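Local atomic coordinates of RimK domain protein ATP-grasp (PDB entry 5I47), a protein that is probably an ATP-dependent carboxylate-amine ligase of the ATP-grasp superfamily, related to the RimK and LysX enzymes, whose own substrate is not established. Residues L20-F25 against H30-V35; A186-A191 against A272-G277; S259-G262 against D266-G269. All blocks are in the same frame, centred on the assembly; numbering follows the deposited sequence.

Contact 1. Residues L20-F25 against H30-V35; sequences LLIEAF and HEAVLV
Ala32 presents its methyl group to the helix between two side chains one turn apart, Ile22 and Phe25. Ile22 comes to it with the stem of its longer branch: CG1 is turned anti to the carbonyl carbon (chi1 -65°) and lies 3.8 Å from Ala32 CB, while CD1 runs on past the strand near Ala32 O. Phe25 meets the same methyl with the root of its side chain, its CB standing 4.0 Å from Ala32 CB. Its ring then leads away from the strand, keeping an oblique attitude to both Ala32 CB and His30 CB. Alanine suits this place because its single carbon lets the helix backbone come near; the CA atoms of Ile22 and Ala32 are 5.2 Å apart.

The helix and strand belong to the beta-alpha-beta unit formed by strand 6-10, helix 16-27 and strand 31-35, in the Rossmann-like preATP-grasp domain. Here the chain leaves the helix and enters the edge strand of the parallel sheet. Val7 and Leu9 of the neighbouring strand 6-10 pack against Phe25 and Ile22, respectively.

Polar backbone atoms tie the turn together. His30 N donates to Phe25 O at 2.8 Å, with an N-H...O angle of 156°. A water also bridges helix and strand: it gives its protons to Ile22 O and His30 O and accepts from Ala32 N, the last at 2.9 Å. On the imidazole of His30, ND1 makes a weak hydrogen bond to Ala5 O.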
loop_
_atom_site.group_PDB
_atom_site.type_symbol
_atom_site.label_atom_id
_atom_site.label_comp_id
_atom_site.label_asym_id
_atom_site.label_seq_id
_atom_site.Cartn_x
_atom_site.Cartn_y
_atom_site.Cartn_z
ATOM N N LEU B 20 -30.393 -4.325 -7.734
ATOM C CA LEU B 20 -30.974 -4.952 -6.551
ATOM C C LEU B 20 -30.752 -4.096 -5.313
ATOM O O LEU B 20 -31.648 -3.957 -4.470
ATOM C CB LEU B 20 -30.377 -6.343 -6.337
ATOM C CG LEU B 20 -30.685 -7.418 -7.374
ATOM C CD1 LEU B 20 -29.971 -8.717 -7.024
ATOM C CD2 LEU B 20 -32.185 -7.633 -7.469
ATOM N N LEU B 21 -29.556 -3.513 -5.185
ATOM C CA LEU B 21 -29.279 -2.635 -4.056
ATOM C C LEU B 21 -30.085 -1.345 -4.135
ATOM O O LEU B 21 -30.499 -0.813 -3.099
ATOM C CB LEU B 21 -27.781 -2.334 -3.987
ATOM C CG LEU B 21 -26.925 -3.489 -3.462
ATOM C CD1 LEU B 21 -25.517 -3.423 -4.027
ATOM C CD2 LEU B 21 -26.893 -3.476 -1.942
ATOM N N ILE B 22 -30.325 -0.832 -5.344
ATOM C CA ILE B 22 -31.149 0.364 -5.468
ATOM C C ILE B 22 -32.576 0.079 -5.016
ATOM O O ILE B 22 -33.231 0.944 -4.423
ATOM C CB ILE B 22 -31.093 0.907 -6.908
ATOM C CG1 ILE B 22 -29.672 1.380 -7.229
ATOM C CG2 ILE B 22 -32.093 2.041 -7.102
ATOM C CD1 ILE B 22 -29.583 2.303 -8.418
ATOM N N GLU B 23 -33.073 -1.137 -5.259
ATOM C CA GLU B 23 -34.381 -1.516 -4.731
ATOM C C GLU B 23 -34.354 -1.585 -3.211
ATOM O O GLU B 23 -35.216 -1.008 -2.537
ATOM C CB GLU B 23 -34.824 -2.859 -5.315
ATOM C CG GLU B 23 -35.043 -2.857 -6.819
ATOM C CD GLU B 23 -35.503 -4.209 -7.344
ATOM O OE1 GLU B 23 -36.154 -4.959 -6.582
ATOM O OE2 GLU B 23 -35.209 -4.522 -8.519
ATOM N N ALA B 24 -33.360 -2.282 -2.653
ATOM C CA ALA B 24 -33.308 -2.474 -1.208
ATOM C C ALA B 24 -33.115 -1.152 -0.475
ATOM O O ALA B 24 -33.694 -0.942 0.596
ATOM C CB ALA B 24 -32.194 -3.460 -0.854
ATOM N N PHE B 25 -32.308 -0.247 -1.036
ATOM C CA PHE B 25 -32.143 1.069 -0.426
ATOM C C PHE B 25 -33.403 1.913 -0.584
ATOM O O PHE B 25 -33.774 2.661 0.329
ATOM C CB PHE B 25 -30.938 1.795 -1.028
ATOM C CG PHE B 25 -29.624 1.425 -0.396
ATOM C CD1 PHE B 25 -29.307 1.864 0.878
ATOM C CD2 PHE B 25 -28.700 0.653 -1.083
ATOM C CE1 PHE B 25 -28.101 1.528 1.462
ATOM C CE2 PHE B 25 -27.491 0.313 -0.503
ATOM C CZ PHE B 25 -27.192 0.752 0.770
ATOM N N HIS B 30 -34.071 5.345 1.169
ATOM C CA HIS B 30 -32.879 6.062 0.741
ATOM C C HIS B 30 -32.687 5.891 -0.757
ATOM O O HIS B 30 -32.930 4.812 -1.305
ATOM C CB HIS B 30 -31.635 5.576 1.493
ATOM C CG HIS B 30 -31.628 5.938 2.946
ATOM N ND1 HIS B 30 -31.169 7.153 3.408
ATOM C CD2 HIS B 30 -32.028 5.245 4.039
ATOM C CE1 HIS B 30 -31.284 7.193 4.723
ATOM N NE2 HIS B 30 -31.803 6.049 5.131
ATOM N N GLU B 31 -32.252 6.959 -1.418
ATOM C CA GLU B 31 -32.031 6.937 -2.862
ATOM C C GLU B 31 -30.577 6.561 -3.125
ATOM O O GLU B 31 -29.670 7.377 -2.946
ATOM C CB GLU B 31 -32.376 8.286 -3.482
ATOM C CG GLU B 31 -32.142 8.346 -4.983
ATOM C CD GLU B 31 -31.960 9.763 -5.487
ATOM O OE1 GLU B 31 -32.041 10.701 -4.667
ATOM O OE2 GLU B 31 -31.731 9.936 -6.702
ATOM N N ALA B 32 -30.351 5.319 -3.544
ATOM C CA ALA B 32 -29.019 4.916 -3.968
ATOM C C ALA B 32 -28.684 5.579 -5.297
ATOM O O ALA B 32 -29.545 5.735 -6.165
ATOM C CB ALA B 32 -28.928 3.397 -4.090
ATOM N N VAL B 33 -27.426 5.984 -5.449
ATOM C CA VAL B 33 -26.980 6.755 -6.603
ATOM C C VAL B 33 -25.659 6.177 -7.089
ATOM O O VAL B 33 -24.745 5.950 -6.290
ATOM C CB VAL B 33 -26.813 8.250 -6.262
ATOM C CG1 VAL B 33 -26.171 8.995 -7.423
ATOM C CG2 VAL B 33 -28.151 8.873 -5.895
ATOM N N LEU B 34 -25.554 5.942 -8.395
ATOM C CA LEU B 34 -24.276 5.555 -8.977
ATOM C C LEU B 34 -23.303 6.724 -8.878
ATOM O O LEU B 34 -23.601 7.829 -9.342
ATOM C CB LEU B 34 -24.454 5.129 -10.431
ATOM C CG LEU B 34 -23.162 4.786 -11.179
ATOM C CD1 LEU B 34 -22.548 3.501 -10.650
ATOM C CD2 LEU B 34 -23.405 4.683 -12.672
ATOM N N VAL B 35 -22.150 6.490 -8.258
ATOM C CA VAL B 35 -21.082 7.482 -8.174
ATOM C C VAL B 35 -19.839 6.849 -8.779
ATOM O O VAL B 35 -19.249 5.932 -8.193
ATOM C CB VAL B 35 -20.823 7.943 -6.734
ATOM C CG1 VAL B 35 -19.721 8.989 -6.711
ATOM C CG2 VAL B 35 -22.098 8.494 -6.114
HETATM O O HOH W 1 -32.407 3.279 -4.059
#

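Contact 2. Residues A186-A191 against A272-G277; sequences AGRSLA and ADFVLG
Phe274 lays one face of its ring against the backbone of Gly187, and these two residues bury most of the surface in the contact. Gly187 CA stands 3.4 Å above the ring plane, offset toward the rim near CG. The approach is a CH-pi contact, with CA 3.7 Å from the ring centroid and only 21° off the normal. With CG anti to the backbone N (chi1 -178°), Phe274 turns its ring from the helix toward the end of strand 180-187. Glycine is called for twice over at position 187: a side chain would run into Phe274 CB, and the backbone angles would press a CB against the preceding carbonyl oxygen.

Arg188 adds a smaller, looser share. Its chain bends at chi3 and crosses Phe274 at about a right angle, bringing NH1 to 4.0 Å from Phe274 CE1. That ring atom lies over one face of the guanidinium, yet the two planes are 54° apart, so this is an oblique contact and not a parallel stack. Arginine fits an exposed turn here, since its long chain can reach back to the ring while remaining in a solvent-facing stretch.

Replacing Phe274 with an alanine would probably uncover Gly187 CA, open a gap between turn and helix, and leave the Arg188 guanidinium free to swing. Arg82 and Thr232 also touch the ring. The arrangement is a helix docked on a beta-hairpin turn: helix 267-275, close to the C-terminus, packs against the connection between antiparallel strands 180-187 and 190-196 of the ATP-grasp domain.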
loop_
_atom_site.group_PDB
_atom_site.type_symbol
_atom_site.label_atom_id
_atom_site.label_comp_id
_atom_site.label_asym_id
_atom_site.label_seq_id
_atom_site.Cartn_x
_atom_site.Cartn_y
_atom_site.Cartn_z
ATOM N N ALA B 186 -22.379 -10.912 4.073
ATOM C CA ALA B 186 -23.165 -9.765 3.629
ATOM C C ALA B 186 -23.454 -8.862 4.823
ATOM O O ALA B 186 -24.590 -8.723 5.279
ATOM C CB ALA B 186 -24.458 -10.233 2.946
ATOM N N GLY B 187 -22.395 -8.241 5.332
ATOM C CA GLY B 187 -22.514 -7.363 6.475
ATOM C C GLY B 187 -22.159 -8.043 7.778
ATOM O O GLY B 187 -20.982 -8.216 8.107
ATOM N N ARG B 188 -23.182 -8.467 8.512
ATOM C CA ARG B 188 -23.026 -8.930 9.881
ATOM C C ARG B 188 -22.965 -10.446 10.013
ATOM O O ARG B 188 -22.453 -10.939 11.023
ATOM C CB ARG B 188 -24.184 -8.394 10.728
ATOM C CG ARG B 188 -23.916 -8.301 12.207
ATOM C CD ARG B 188 -24.961 -7.411 12.863
ATOM N NE ARG B 188 -24.878 -6.035 12.377
ATOM C CZ ARG B 188 -24.064 -5.116 12.886
ATOM N NH1 ARG B 188 -24.050 -3.886 12.387
ATOM N NH2 ARG B 188 -23.258 -5.428 13.895
ATOM N N SER B 189 -23.461 -11.192 9.028
ATOM C CA SER B 189 -23.563 -12.640 9.142
ATOM C C SER B 189 -23.226 -13.298 7.810
ATOM O O SER B 189 -23.152 -12.648 6.764
ATOM C CB SER B 189 -24.968 -13.072 9.587
ATOM O OG SER B 189 -25.385 -12.360 10.738
ATOM N N LEU B 190 -23.030 -14.611 7.869
ATOM C CA LEU B 190 -22.808 -15.432 6.685
ATOM C C LEU B 190 -24.100 -15.521 5.883
ATOM O O LEU B 190 -25.082 -16.111 6.339
ATOM C CB LEU B 190 -22.329 -16.817 7.105
ATOM C CG LEU B 190 -22.083 -17.851 6.011
ATOM C CD1 LEU B 190 -20.929 -17.413 5.118
ATOM C CD2 LEU B 190 -21.804 -19.210 6.632
ATOM N N ALA B 191 -24.108 -14.932 4.688
ATOM C CA ALA B 191 -25.293 -14.970 3.840
ATOM C C ALA B 191 -25.447 -16.294 3.107
ATOM O O ALA B 191 -26.554 -16.618 2.663
ATOM C CB ALA B 191 -25.256 -13.828 2.824
ATOM N N ALA B 272 -27.984 -3.552 2.492
ATOM C CA ALA B 272 -28.628 -2.270 2.763
ATOM C C ALA B 272 -28.862 -2.068 4.253
ATOM O O ALA B 272 -28.766 -0.939 4.748
ATOM C CB ALA B 272 -29.948 -2.173 1.999
ATOM N N ASP B 273 -29.170 -3.145 4.982
ATOM C CA ASP B 273 -29.300 -3.043 6.432
ATOM C C ASP B 273 -27.956 -2.747 7.083
ATOM O O ASP B 273 -27.867 -1.912 7.988
ATOM C CB ASP B 273 -29.898 -4.330 7.005
ATOM C CG ASP B 273 -31.384 -4.467 6.722
ATOM O OD1 ASP B 273 -32.064 -3.428 6.571
ATOM O OD2 ASP B 273 -31.874 -5.618 6.660
ATOM N N PHE B 274 -26.895 -3.422 6.635
ATOM C CA PHE B 274 -25.581 -3.198 7.223
ATOM C C PHE B 274 -25.079 -1.782 6.969
ATOM O O PHE B 274 -24.329 -1.239 7.787
ATOM C CB PHE B 274 -24.585 -4.227 6.683
ATOM C CG PHE B 274 -23.207 -4.107 7.272
ATOM C CD1 PHE B 274 -22.968 -4.464 8.591
ATOM C CD2 PHE B 274 -22.148 -3.644 6.505
ATOM C CE1 PHE B 274 -21.702 -4.351 9.134
ATOM C CE2 PHE B 274 -20.878 -3.532 7.044
ATOM C CZ PHE B 274 -20.656 -3.888 8.359
ATOM N N VAL B 275 -25.489 -1.163 5.860
ATOM C CA VAL B 275 -24.987 0.166 5.517
ATOM C C VAL B 275 -25.683 1.245 6.342
ATOM O O VAL B 275 -25.053 2.224 6.757
ATOM C CB VAL B 275 -25.142 0.408 4.002
ATOM C CG1 VAL B 275 -24.876 1.860 3.656
ATOM C CG2 VAL B 275 -24.200 -0.495 3.220
ATOM N N LEU B 276 -26.979 1.089 6.601
ATOM C CA LEU B 276 -27.764 2.067 7.346
ATOM C C LEU B 276 -28.106 1.487 8.711
ATOM O O LEU B 276 -28.773 0.453 8.796
ATOM C CB LEU B 276 -29.046 2.429 6.595
ATOM C CG LEU B 276 -28.995 2.544 5.069
ATOM C CD1 LEU B 276 -30.297 2.055 4.462
ATOM C CD2 LEU B 276 -28.718 3.974 4.644
ATOM N N GLY B 277 -27.671 2.156 9.772
ATOM C CA GLY B 277 -27.965 1.684 11.114
ATOM C C GLY B 277 -27.788 2.736 12.189
ATOM O O GLY B 277 -26.669 2.998 12.634
#

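Contact 3. Residues S259-G262 against D266-G269; sequences SLSG and DVAG
Val267 meets Leu260 and Ser261 across the turn between two helices, and the residue before it, Asp266, starts the second segment at the N-cap of helix 267-275. Asp266 OD1 accepts from Gly269 N at 3.0 Å, with an N-H...O angle of 138°; the donor lies well above the carboxylate plane, 63° out of it. Aspartate is apt here, because its short acidic side chain can fold back onto an amide of the first helical turn, and its charge probably interacts favourably with the helix dipole.

Val267 follows and carries the packing. Its CG2, turned anti to the carbonyl carbon, meets the isobutyl group of Leu260 at about a right angle, with Leu260 CD2 3.6 Å away. The branched valine also sets CB beside Ser261, whose OG approaches to 3.8 Å. That hydroxyl makes a weak hydrogen bond to Phe257 O, a use for serine at a place where the neighbouring side chain offers only carbon.

Ala268 takes little part across the contact; its methyl lies against Leu20 of helix 16-27. Gly269 ends the segment beside the capping carboxylate, where a CB would collide with Asp266 OD2.

Phe257 and Leu254 add to the packing round Val267. The whole is a pair of consecutive helices joined by a tight loop in the ATP-grasp domain: short helix 258-262 and capped helix 267-275 meet beside the sheet containing strands 180-187 and 190-196.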
loop_
_atom_site.group_PDB
_atom_site.type_symbol
_atom_site.label_atom_id
_atom_site.label_comp_id
_atom_site.label_asym_id
_atom_site.label_seq_id
_atom_site.Cartn_x
_atom_site.Cartn_y
_atom_site.Cartn_z
ATOM N N SER B 259 -25.718 -15.052 -8.035
ATOM C CA SER B 259 -26.167 -16.429 -7.854
ATOM C C SER B 259 -26.878 -16.617 -6.520
ATOM O O SER B 259 -27.908 -17.299 -6.449
ATOM C CB SER B 259 -24.974 -17.379 -7.960
ATOM O OG SER B 259 -25.318 -18.685 -7.529
ATOM N N LEU B 260 -26.346 -16.021 -5.451
ATOM C CA LEU B 260 -26.938 -16.220 -4.132
ATOM C C LEU B 260 -28.297 -15.536 -4.028
ATOM O O LEU B 260 -29.222 -16.079 -3.415
ATOM C CB LEU B 260 -25.988 -15.714 -3.048
ATOM C CG LEU B 260 -26.302 -16.199 -1.632
ATOM C CD1 LEU B 260 -26.284 -17.719 -1.572
ATOM C CD2 LEU B 260 -25.328 -15.609 -0.621
ATOM N N SER B 261 -28.439 -14.348 -4.622
ATOM C CA SER B 261 -29.744 -13.699 -4.691
ATOM C C SER B 261 -30.749 -14.522 -5.485
ATOM O O SER B 261 -31.957 -14.410 -5.247
ATOM C CB SER B 261 -29.617 -12.309 -5.312
ATOM O OG SER B 261 -29.248 -11.346 -4.345
ATOM N N GLY B 262 -30.273 -15.347 -6.418
ATOM C CA GLY B 262 -31.180 -16.176 -7.192
ATOM C C GLY B 262 -31.909 -17.200 -6.344
ATOM O O GLY B 262 -33.072 -17.518 -6.604
ATOM N N ASP B 266 -31.800 -12.857 0.440
ATOM C CA ASP B 266 -31.924 -11.412 0.247
ATOM C C ASP B 266 -30.587 -10.738 0.565
ATOM O O ASP B 266 -30.432 -10.000 1.540
ATOM C CB ASP B 266 -33.056 -10.866 1.107
ATOM C CG ASP B 266 -33.330 -9.396 0.854
ATOM O OD1 ASP B 266 -32.913 -8.882 -0.205
ATOM O OD2 ASP B 266 -33.970 -8.756 1.717
ATOM N N VAL B 267 -29.600 -11.004 -0.296
ATOM C CA VAL B 267 -28.255 -10.479 -0.066
ATOM C C VAL B 267 -28.264 -8.958 -0.104
ATOM O O VAL B 267 -27.658 -8.297 0.749
ATOM C CB VAL B 267 -27.260 -11.059 -1.089
ATOM C CG1 VAL B 267 -25.853 -10.549 -0.796
ATOM C CG2 VAL B 267 -27.295 -12.578 -1.074
ATOM N N ALA B 268 -28.953 -8.379 -1.090
ATOM C CA ALA B 268 -29.009 -6.926 -1.207
ATOM C C ALA B 268 -29.688 -6.298 0.004
ATOM O O ALA B 268 -29.299 -5.212 0.449
ATOM C CB ALA B 268 -29.730 -6.531 -2.495
ATOM N N GLY B 269 -30.703 -6.965 0.552
ATOM C CA GLY B 269 -31.368 -6.434 1.730
ATOM C C GLY B 269 -30.457 -6.396 2.941
ATOM O O GLY B 269 -30.427 -5.406 3.677
#

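Along the chain contact 1 comes first, in the preATP-grasp domain, while contacts 2 and 3 fall in the ATP-grasp range; the short loop of contact 3 lies within the long span bridged by contact 2. Helix 267-275 is common to contacts 2 and 3, whose centres are 12 Å apart, and contact 1 lies about 15 Å from the centre of each. The same helix also packs against helix 16-27: Ala24 meets Ala272 and Ala268, and Phe25 meets Val275, with Leu276 continuing the packing just beyond. The C-terminal helix thus sits between the antiparallel sheet of one domain and the Rossmann-like domain, joining the two largely through apolar packing, with an Asp273 to Arg28 salt bridge beside it.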